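Local structure of iron-containing alcohol dehydrogenase (Ralstonia eutropha, 3JZD) at residues D80-A85 / A109-M114; H243-T248 / T262-H267; F253-A258 / V309-I314. The protein probably catalyses the NAD(P)H-dependent reduction of maleylacetate to 3-oxoadipate, a step in the breakdown of aromatic hydrocarbons. All coordinates share one frame; numbering follows the deposited sequence. Where two conformers were deposited one is given.

Contact 1: D80-A85 / A109-M114; sequences DATARA and ALETGM
T82 meets E111 and T112 through a single methyl group. T82 CG2 lies 3.8 Å from E111 CG, and the T82 side chain runs about perpendicular to that of E111. The same T82 CG2 is 3.9 Å from T112 CG2, where the two threonines pass antiparallel to one another. In T82 a chi1 of -58° sets OG1 beside the backbone N, where it bonds A78 O one helical turn back, and turns CG2 anti to that N, toward E111 and T112. On the buried side, M114, deposited as selenomethionine, bends at chi3 (66°) and brings CE to 4.1 Å from A85 CB; I108 packs against both T82 and M114. The outer side is looser, and E111 is exposed at this edge.

Residues 109-114 include the end of helix 99-112. G113, with positive phi, still donates from N to A109 O at 2.8 Å, and T112 OG1 accepts from M114 N at 3.2 Å in a nearly straight bond of 168°, an ST turn. The same hydroxyl also bonds I108 O, so two backbone groups hold it and fix the direction in which CG2 faces T82. Helices 75-88 and 99-112, on consecutive strand-to-strand connections, thus pack side by side against the parallel sheet, as in a Rossmann-like alpha/beta domain.

Contact 2: H243-T248 / T262-H267; sequences HKLCHT and TIVLPH
T248 N donates to K244 O at 2.9 Å, a regular helical bond in helix 241-253, whose L245 and C246 pack against V264 without any polar link. The sulfur comes closest: C246 SG is 3.7 Å from V264 CB and almost as near to both methyls, so it lies over the fork of the valine. SG reaches this place by standing opposite its carbonyl carbon (chi1 -72°). V264 CG1 also touches L245, whose CD2 is 4.1 Å away; these two side chains cross obliquely.

The pair joins consecutive helices, 241-253 and 257-272, in the all-helical C-terminal half of the protein, with C246 about 9 Å from the bound NAD, side chain to ligand. Helix 257-272 is kinked at P266, where the regular backbone bonding lapses, and H267 N makes a weak bond to V264 O instead. The histidine side chain takes up I263 O: H267 ND1 donates to it at 3.2 Å, with the oxygen close to the ring plane and the donor tilted 17° from the carbonyl plane. The second ring nitrogen, NE2, bonds V355 O, so both nitrogens have partners, while L347 of helix 341-353 packs on both L245 and H267.

Contact 3: F253-A258 / V309-I314; sequences FNLPHA and VALRDI. With NAD (nicotinamide-adenine-dinucleotide), chain E.
The short link between helices 241-253 and 257-272 borders the NAD pocket, and residues 309-314 back it from the other side. L255 and P256 carry the packing. L255 CD1 is 4.0 Å from L311 CD2 and nearly as close to I314 CD1, and L255 crosses both side chains at about a right angle. Its other branch, CD2, rests near the I314 carbonyl oxygen. P256 packs at an angle to I314: P256 CD comes to 3.5 Å from I314 O, and P256 CG to 4.0 Å from I314 CB. I314 holds CG1 between its backbone N and carbonyl carbon (chi1 61°), which carries CD1 to the proline ring. A 3-10 turn shapes this partner segment, with I314 N donating to L311 O at 3.1 Å.

P256 occupies the N-cap position of helix 257-272, and its carbonyl oxygen bonds T260 OG1 in the first turn. H257 points away from residues 309-314, and its ring reaches the coenzyme. With CG anti to the backbone N (chi1 179°), it lays one ring face against the nicotinamide ribose. H257 CE1 is 3.5 Å from NAD C2D, which lies toward the rim of the ring, and H257 CD2 is 3.5 Å from NAD C5D. N174 makes a weak hydrogen bond to NE2, and the H261 ring meets that of H257.

Around this site, L311 and I314 also pack on I263 of helix 257-272, F253 reaches helix 321-328, V309 lies on helix 294-304, and backbone bonds tie L311 and R312 to A351 and Y352 of helix 341-353.

From the N terminus, contact 1 comes first: it closes a span of 23 residues holding strand 92-97 and most of helix 99-112, and it is complete before the other two begin. It belongs to the sheet-containing N-terminal half, its centre about 31 and 32 Å from those of contacts 2 and 3. Contact 2 then closes the short turn between helices 241-253 and 257-272. Contact 3 starts inside that turn and ends far along the chain at 309-314, so the two cross. Both use helix 257-272, and they touch where I263 CG2 lies 3.5 Å from V309 O, tying helix 241-253 and the loop 309-314 to helix 257-272.

Contact 1: D80-A85 / A109-M114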
loop_
_atom_site.group_PDB
_atom_site.type_symbol
_atom_site.label_atom_id
_atom_site.label_comp_id
_atom_site.label_asym_id
_atom_site.label_seq_id
_atom_site.Cartn_x
_atom_site.Cartn_y
_atom_site.Cartn_z
ATOM N N ASP A 80 -3.245 -27.334 -22.278
ATOM C CA ASP A 80 -3.996 -27.000 -23.463
ATOM C C ASP A 80 -3.976 -25.492 -23.733
ATOM O O ASP A 80 -3.840 -25.072 -24.870
ATOM C CB ASP A 80 -5.426 -27.471 -23.329
ATOM C CG ASP A 80 -6.195 -27.318 -24.615
ATOM O OD1 ASP A 80 -5.637 -27.664 -25.667
ATOM O OD2 ASP A 80 -7.356 -26.866 -24.587
ATOM N N ALA A 81 -4.138 -24.689 -22.688
ATOM C CA ALA A 81 -4.141 -23.240 -22.848
ATOM C C ALA A 81 -2.778 -22.751 -23.332
ATOM O O ALA A 81 -2.688 -21.968 -24.263
ATOM C CB ALA A 81 -4.519 -22.575 -21.564
ATOM N N THR A 82 -1.719 -23.242 -22.698
ATOM C CA THR A 82 -0.357 -22.876 -23.051
ATOM C C THR A 82 -0.035 -23.261 -24.476
ATOM O O THR A 82 0.600 -22.495 -25.192
ATOM C CB THR A 82 0.636 -23.525 -22.096
ATOM O OG1 THR A 82 0.309 -23.108 -20.775
ATOM C CG2 THR A 82 2.051 -23.102 -22.409
ATOM N N ALA A 83 -0.496 -24.435 -24.895
ATOM C CA ALA A 83 -0.328 -24.867 -26.269
ATOM C C ALA A 83 -1.016 -23.898 -27.206
ATOM O O ALA A 83 -0.456 -23.520 -28.230
ATOM C CB ALA A 83 -0.889 -26.265 -26.464
ATOM N N ARG A 84 -2.231 -23.480 -26.877
ATOM C CA ARG A 84 -2.924 -22.536 -27.752
ATOM C C ARG A 84 -2.207 -21.181 -27.826
ATOM O O ARG A 84 -2.181 -20.544 -28.875
ATOM C CB ARG A 84 -4.325 -22.278 -27.252
ATOM C CG ARG A 84 -5.058 -21.323 -28.155
ATOM C CD ARG A 84 -5.620 -22.033 -29.381
ATOM N NE ARG A 84 -6.862 -22.683 -28.984
ATOM C CZ ARG A 84 -8.006 -22.025 -28.777
ATOM N NH1 ARG A 84 -8.079 -20.691 -28.938
ATOM N NH2 ARG A 84 -9.081 -22.699 -28.392
ATOM N N ALA A 85 -1.669 -20.740 -26.686
ATOM C CA ALA A 85 -0.955 -19.458 -26.603
ATOM C C ALA A 85 0.254 -19.536 -27.505
ATOM O O ALA A 85 0.530 -18.619 -28.300
ATOM C CB ALA A 85 -0.530 -19.169 -25.170
ATOM N N ALA A 109 1.670 -18.183 -17.506
ATOM C CA ALA A 109 2.777 -17.296 -17.182
ATOM C C ALA A 109 3.864 -18.077 -16.501
ATOM O O ALA A 109 5.030 -17.783 -16.712
ATOM C CB ALA A 109 2.337 -16.149 -16.312
ATOM N N LEU A 110 3.480 -19.073 -15.703
ATOM C CA LEU A 110 4.457 -19.941 -15.054
ATOM C C LEU A 110 5.326 -20.675 -16.082
ATOM O O LEU A 110 6.516 -20.775 -15.901
ATOM C CB LEU A 110 3.770 -20.967 -14.163
ATOM C CG LEU A 110 4.695 -21.795 -13.253
ATOM C CD1 LEU A 110 5.587 -20.881 -12.440
ATOM C CD2 LEU A 110 3.880 -22.685 -12.317
ATOM N N GLU A 111 4.730 -21.162 -17.164
ATOM C CA GLU A 111 5.473 -21.901 -18.200
ATOM C C GLU A 111 6.135 -20.990 -19.237
ATOM O O GLU A 111 7.199 -21.328 -19.771
ATOM C CB GLU A 111 4.532 -22.905 -18.894
ATOM C CG GLU A 111 5.055 -23.657 -20.156
ATOM C CD GLU A 111 6.184 -24.659 -19.887
ATOM O OE1 GLU A 111 7.105 -24.343 -19.107
ATOM O OE2 GLU A 111 6.154 -25.762 -20.488
ATOM N N THR A 112 5.541 -19.841 -19.525
ATOM C CA THR A 112 6.061 -19.002 -20.589
ATOM C C THR A 112 6.708 -17.692 -20.236
ATOM O O THR A 112 7.386 -17.121 -21.065
ATOM C CB THR A 112 4.927 -18.639 -21.516
ATOM O OG1 THR A 112 4.005 -17.772 -20.825
ATOM C CG2 THR A 112 4.226 -19.897 -21.977
ATOM N N GLY A 113 6.474 -17.181 -19.048
ATOM C CA GLY A 113 7.023 -15.905 -18.690
ATOM C C GLY A 113 6.215 -14.727 -19.188
ATOM O O GLY A 113 6.468 -13.604 -18.745
HETATM N N MSE A 114 5.194 -14.949 -20.033
HETATM C CA MSE A 114 4.432 -13.818 -20.596
HETATM C C MSE A 114 3.638 -13.028 -19.552
HETATM O O MSE A 114 3.157 -13.573 -18.568
HETATM C CB MSE A 114 3.474 -14.275 -21.699
HETATM C CG MSE A 114 2.224 -15.008 -21.222
HETATM SE SE MSE A 114 1.096 -15.401 -22.780
HETATM C CE MSE A 114 2.293 -16.653 -23.661
#

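Contact 2: H243-T248 / T262-H267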
loop_
_atom_site.group_PDB
_atom_site.type_symbol
_atom_site.label_atom_id
_atom_site.label_comp_id
_atom_site.label_asym_id
_atom_site.label_seq_id
_atom_site.Cartn_x
_atom_site.Cartn_y
_atom_site.Cartn_z
ATOM N N HIS A 243 -8.040 -20.652 5.888
ATOM C CA HIS A 243 -7.617 -20.982 4.524
ATOM C C HIS A 243 -7.164 -22.427 4.367
ATOM O O HIS A 243 -7.517 -23.091 3.404
ATOM C CB HIS A 243 -6.575 -19.989 4.030
ATOM C CG HIS A 243 -7.138 -18.614 3.845
ATOM N ND1 HIS A 243 -7.447 -17.787 4.913
ATOM C CD2 HIS A 243 -7.467 -17.928 2.723
ATOM C CE1 HIS A 243 -7.939 -16.654 4.448
ATOM N NE2 HIS A 243 -7.974 -16.714 3.125
ATOM N N LYS A 244 -6.436 -22.947 5.332
ATOM C CA LYS A 244 -6.027 -24.340 5.234
ATOM C C LYS A 244 -7.222 -25.299 5.213
ATOM O O LYS A 244 -7.273 -26.247 4.408
ATOM C CB LYS A 244 -5.119 -24.694 6.425
ATOM C CG LYS A 244 -3.772 -24.007 6.361
ATOM C CD LYS A 244 -2.929 -24.662 5.257
ATOM C CE LYS A 244 -1.560 -24.009 5.062
ATOM N NZ LYS A 244 -0.635 -25.008 4.363
ATOM N N LEU A 245 -8.168 -25.071 6.108
ATOM C CA LEU A 245 -9.345 -25.960 6.219
ATOM C C LEU A 245 -10.191 -25.863 4.955
ATOM O O LEU A 245 -10.685 -26.859 4.449
ATOM C CB LEU A 245 -10.142 -25.644 7.455
ATOM C CG LEU A 245 -11.217 -26.625 7.974
ATOM C CD1 LEU A 245 -10.635 -28.000 8.276
ATOM C CD2 LEU A 245 -11.851 -26.049 9.222
ATOM N N CYS A 246 -10.300 -24.662 4.403
ATOM C CA CYS A 246 -11.073 -24.468 3.193
ATOM C C CYS A 246 -10.414 -25.203 2.058
ATOM O O CYS A 246 -11.105 -25.798 1.243
ATOM C CB CYS A 246 -11.327 -22.981 2.891
ATOM S SG CYS A 246 -12.525 -22.254 4.059
ATOM N N HIS A 247 -9.082 -25.247 2.054
ATOM C CA HIS A 247 -8.358 -25.999 1.041
ATOM C C HIS A 247 -8.632 -27.497 1.204
ATOM O O HIS A 247 -8.925 -28.197 0.231
ATOM C CB HIS A 247 -6.856 -25.677 1.069
ATOM C CG HIS A 247 -6.072 -26.362 -0.012
ATOM N ND1 HIS A 247 -5.627 -27.666 0.096
ATOM C CD2 HIS A 247 -5.656 -25.922 -1.225
ATOM C CE1 HIS A 247 -4.991 -28.006 -1.015
ATOM N NE2 HIS A 247 -4.990 -26.964 -1.829
ATOM N N THR A 248 -8.539 -27.997 2.427
ATOM C CA THR A 248 -8.893 -29.378 2.718
ATOM C C THR A 248 -10.325 -29.741 2.220
ATOM O O THR A 248 -10.487 -30.654 1.430
ATOM C CB THR A 248 -8.790 -29.652 4.206
ATOM O OG1 THR A 248 -7.415 -29.501 4.618
ATOM C CG2 THR A 248 -9.312 -31.078 4.550
ATOM N N THR A 262 -17.404 -19.024 2.953
ATOM C CA THR A 262 -18.494 -18.340 3.601
ATOM C C THR A 262 -18.978 -19.101 4.857
ATOM O O THR A 262 -19.170 -18.523 5.890
ATOM C CB THR A 262 -19.647 -18.165 2.618
ATOM O OG1 THR A 262 -19.276 -17.244 1.600
ATOM C CG2 THR A 262 -20.912 -17.659 3.328
ATOM N N ILE A 263 -19.107 -20.407 4.753
ATOM C CA ILE A 263 -19.584 -21.250 5.837
ATOM C C ILE A 263 -18.563 -21.458 6.924
ATOM O O ILE A 263 -18.897 -21.384 8.080
ATOM C CB ILE A 263 -20.040 -22.630 5.275
ATOM C CG1 ILE A 263 -21.288 -22.409 4.354
ATOM C CG2 ILE A 263 -20.304 -23.619 6.437
ATOM C CD1 ILE A 263 -21.559 -23.535 3.266
ATOM N N VAL A 264 -17.317 -21.719 6.540
ATOM C CA VAL A 264 -16.245 -21.991 7.492
ATOM C C VAL A 264 -15.757 -20.743 8.278
ATOM O O VAL A 264 -15.454 -20.841 9.467
ATOM C CB VAL A 264 -15.056 -22.685 6.761
ATOM C CG1 VAL A 264 -13.772 -22.809 7.694
ATOM C CG2 VAL A 264 -15.539 -24.060 6.244
ATOM N N LEU A 265 -15.697 -19.576 7.642
ATOM C CA LEU A 265 -15.152 -18.402 8.302
ATOM C C LEU A 265 -15.633 -18.140 9.753
ATOM O O LEU A 265 -14.830 -18.011 10.651
ATOM C CB LEU A 265 -15.277 -17.174 7.412
ATOM C CG LEU A 265 -14.670 -15.917 7.993
ATOM C CD1 LEU A 265 -13.178 -16.082 8.089
ATOM C CD2 LEU A 265 -15.081 -14.678 7.045
ATOM N N PRO A 266 -16.935 -18.069 9.996
ATOM C CA PRO A 266 -17.281 -17.823 11.374
ATOM C C PRO A 266 -16.728 -18.857 12.407
ATOM O O PRO A 266 -16.378 -18.489 13.546
ATOM C CB PRO A 266 -18.823 -17.886 11.336
ATOM C CG PRO A 266 -19.213 -17.571 9.895
ATOM C CD PRO A 266 -18.113 -18.258 9.128
ATOM N N HIS A 267 -16.680 -20.139 12.017
ATOM C CA HIS A 267 -16.231 -21.216 12.916
ATOM C C HIS A 267 -14.719 -21.253 13.067
ATOM O O HIS A 267 -14.194 -21.616 14.134
ATOM C CB HIS A 267 -16.797 -22.556 12.431
ATOM C CG HIS A 267 -18.289 -22.544 12.338
ATOM N ND1 HIS A 267 -18.966 -22.307 11.154
ATOM C CD2 HIS A 267 -19.227 -22.592 13.304
ATOM C CE1 HIS A 267 -20.261 -22.278 11.399
ATOM N NE2 HIS A 267 -20.443 -22.458 12.693
#

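Contact 3: F253-A258 / V309-I314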
loop_
_atom_site.group_PDB
_atom_site.type_symbol
_atom_site.label_atom_id
_atom_site.label_comp_id
_atom_site.label_asym_id
_atom_site.label_seq_id
_atom_site.Cartn_x
_atom_site.Cartn_y
_atom_site.Cartn_z
ATOM N N PHE A 253 -13.017 -32.942 -0.723
ATOM C CA PHE A 253 -14.428 -33.283 -0.844
ATOM C C PHE A 253 -15.163 -32.599 -1.955
ATOM O O PHE A 253 -16.380 -32.748 -2.051
ATOM C CB PHE A 253 -15.113 -33.086 0.532
ATOM C CG PHE A 253 -14.427 -33.858 1.605
ATOM C CD1 PHE A 253 -14.649 -35.207 1.736
ATOM C CD2 PHE A 253 -13.474 -33.267 2.403
ATOM C CE1 PHE A 253 -13.965 -35.946 2.685
ATOM C CE2 PHE A 253 -12.805 -33.985 3.339
ATOM C CZ PHE A 253 -13.037 -35.345 3.470
ATOM N N ASN A 254 -14.440 -31.853 -2.779
ATOM C CA ASN A 254 -15.016 -31.179 -3.960
ATOM C C ASN A 254 -16.114 -30.176 -3.642
ATOM O O ASN A 254 -17.042 -30.002 -4.413
ATOM C CB ASN A 254 -15.471 -32.215 -5.012
ATOM C CG ASN A 254 -14.289 -32.859 -5.743
ATOM O OD1 ASN A 254 -13.508 -32.172 -6.387
ATOM N ND2 ASN A 254 -14.167 -34.179 -5.647
ATOM N N LEU A 255 -15.995 -29.502 -2.503
ATOM C CA LEU A 255 -16.997 -28.507 -2.123
ATOM C C LEU A 255 -16.737 -27.211 -2.887
ATOM O O LEU A 255 -15.592 -26.896 -3.165
ATOM C CB LEU A 255 -16.926 -28.208 -0.653
ATOM C CG LEU A 255 -17.047 -29.356 0.317
ATOM C CD1 LEU A 255 -17.340 -28.741 1.699
ATOM C CD2 LEU A 255 -18.139 -30.349 -0.143
ATOM N N PRO A 256 -17.805 -26.471 -3.256
ATOM C CA PRO A 256 -17.594 -25.249 -4.014
ATOM C C PRO A 256 -16.817 -24.251 -3.183
ATOM O O PRO A 256 -17.086 -24.065 -1.985
ATOM C CB PRO A 256 -19.015 -24.777 -4.350
ATOM C CG PRO A 256 -19.894 -25.507 -3.397
ATOM C CD PRO A 256 -19.229 -26.792 -3.101
ATOM N N HIS A 257 -15.870 -23.591 -3.834
ATOM C CA HIS A 257 -14.896 -22.682 -3.199
ATOM C C HIS A 257 -15.457 -21.509 -2.345
ATOM O O HIS A 257 -15.318 -21.515 -1.115
ATOM C CB HIS A 257 -13.903 -22.170 -4.276
ATOM C CG HIS A 257 -12.905 -21.224 -3.739
ATOM N ND1 HIS A 257 -11.760 -21.644 -3.100
ATOM C CD2 HIS A 257 -12.912 -19.868 -3.668
ATOM C CE1 HIS A 257 -11.087 -20.575 -2.687
ATOM N NE2 HIS A 257 -11.758 -19.492 -3.043
ATOM N N ALA A 258 -16.077 -20.521 -2.972
ATOM C CA ALA A 258 -16.571 -19.325 -2.236
ATOM C C ALA A 258 -17.530 -19.698 -1.096
ATOM O O ALA A 258 -17.455 -19.173 0.032
ATOM C CB ALA A 258 -17.248 -18.354 -3.200
ATOM N N VAL A 309 -25.072 -21.380 5.025
ATOM C CA VAL A 309 -24.276 -21.278 6.247
ATOM C C VAL A 309 -23.962 -22.657 6.867
ATOM O O VAL A 309 -23.388 -22.744 7.953
ATOM C CB VAL A 309 -25.015 -20.393 7.271
ATOM C CG1 VAL A 309 -25.146 -18.954 6.741
ATOM C CG2 VAL A 309 -26.428 -21.000 7.626
ATOM N N ALA A 310 -24.341 -23.724 6.168
ATOM C CA ALA A 310 -24.142 -25.087 6.642
ATOM C C ALA A 310 -23.493 -25.865 5.535
ATOM O O ALA A 310 -23.988 -25.844 4.399
ATOM C CB ALA A 310 -25.497 -25.713 7.031
ATOM N N LEU A 311 -22.390 -26.569 5.833
ATOM C CA LEU A 311 -21.735 -27.395 4.829
ATOM C C LEU A 311 -22.699 -28.441 4.289
ATOM O O LEU A 311 -22.559 -28.919 3.148
ATOM C CB LEU A 311 -20.471 -28.108 5.389
ATOM C CG LEU A 311 -19.314 -27.248 5.875
ATOM C CD1 LEU A 311 -18.270 -28.122 6.541
ATOM C CD2 LEU A 311 -18.714 -26.403 4.658
ATOM N N ARG A 312 -23.693 -28.789 5.091
ATOM C CA ARG A 312 -24.692 -29.764 4.700
ATOM C C ARG A 312 -25.352 -29.337 3.377
ATOM O O ARG A 312 -25.687 -30.154 2.541
ATOM C CB ARG A 312 -25.792 -29.874 5.781
ATOM C CG ARG A 312 -26.881 -30.936 5.461
ATOM C CD ARG A 312 -28.177 -30.859 6.306
ATOM N NE ARG A 312 -27.988 -30.116 7.552
ATOM C CZ ARG A 312 -28.156 -28.785 7.692
ATOM N NH1 ARG A 312 -28.532 -28.012 6.666
ATOM N NH2 ARG A 312 -27.948 -28.215 8.873
ATOM N N ASP A 313 -25.568 -28.036 3.229
ATOM C CA ASP A 313 -26.241 -27.491 2.063
ATOM C C ASP A 313 -25.420 -27.317 0.812
ATOM O O ASP A 313 -25.987 -27.056 -0.207
ATOM C CB ASP A 313 -26.893 -26.195 2.442
ATOM C CG ASP A 313 -27.920 -26.409 3.510
ATOM O OD1 ASP A 313 -28.513 -27.508 3.530
ATOM O OD2 ASP A 313 -28.129 -25.511 4.342
ATOM N N ILE A 314 -24.111 -27.500 0.883
ATOM C CA ILE A 314 -23.257 -27.372 -0.291
ATOM C C ILE A 314 -22.539 -28.683 -0.611
ATOM O O ILE A 314 -21.448 -28.696 -1.195
ATOM C CB ILE A 314 -22.277 -26.166 -0.222
ATOM C CG1 ILE A 314 -21.319 -26.304 0.969
ATOM C CG2 ILE A 314 -23.051 -24.846 -0.085
ATOM C CD1 ILE A 314 -19.920 -25.670 0.721
HETATM P PA NAD E . -14.552 -19.022 -10.323
HETATM O O1A NAD E . -13.443 -18.309 -11.039
HETATM O O2A NAD E . -14.205 -20.445 -10.220
HETATM O O5B NAD E . -15.978 -18.633 -10.955
HETATM C C5B NAD E . -17.132 -19.428 -10.689
HETATM C C4B NAD E . -18.132 -19.242 -11.817
HETATM O O4B NAD E . -18.654 -17.929 -11.844
HETATM C C3B NAD E . -17.470 -19.444 -13.175
HETATM O O3B NAD E . -18.299 -20.174 -14.033
HETATM C C2B NAD E . -17.346 -18.053 -13.749
HETATM O O2B NAD E . -17.347 -18.054 -15.158
HETATM C C1B NAD E . -18.572 -17.379 -13.140
HETATM N N9A NAD E . -18.410 -15.930 -13.021
HETATM C C8A NAD E . -17.318 -15.317 -12.460
HETATM N N7A NAD E . -17.530 -13.992 -12.490
HETATM C C5A NAD E . -18.713 -13.731 -13.062
HETATM C C6A NAD E . -19.380 -12.538 -13.377
HETATM N N6A NAD E . -19.065 -11.379 -12.834
HETATM N N1A NAD E . -20.587 -12.617 -14.027
HETATM C C2A NAD E . -21.129 -13.834 -14.363
HETATM N N3A NAD E . -20.479 -15.012 -14.043
HETATM C C4A NAD E . -19.270 -14.962 -13.418
HETATM O O3 NAD E . -14.828 -18.517 -8.817
HETATM P PN NAD E . -13.807 -17.729 -7.852
HETATM O O1N NAD E . -14.414 -17.956 -6.468
HETATM O O2N NAD E . -13.538 -16.382 -8.393
HETATM O O5D NAD E . -12.428 -18.461 -7.949
HETATM C C5D NAD E . -12.127 -19.524 -7.095
HETATM C C4D NAD E . -10.906 -20.216 -7.667
HETATM O O4D NAD E . -9.842 -19.300 -7.597
HETATM C C3D NAD E . -10.487 -21.418 -6.843
HETATM O O3D NAD E . -9.775 -22.284 -7.672
HETATM C C2D NAD E . -9.581 -20.808 -5.820
HETATM O O2D NAD E . -8.741 -21.762 -5.219
HETATM C C1D NAD E . -8.859 -19.787 -6.701
HETATM N N1N NAD E . -8.245 -18.716 -5.898
HETATM C C2N NAD E . -6.879 -18.604 -5.918
HETATM C C3N NAD E . -6.248 -17.609 -5.185
HETATM C C7N NAD E . -4.749 -17.425 -5.277
HETATM O O7N NAD E . -4.135 -16.385 -4.579
HETATM N N7N NAD E . -3.991 -18.193 -6.037
HETATM C C4N NAD E . -7.028 -16.720 -4.429
HETATM C C5N NAD E . -8.414 -16.837 -4.423
HETATM C C6N NAD E . -9.020 -17.834 -5.190
#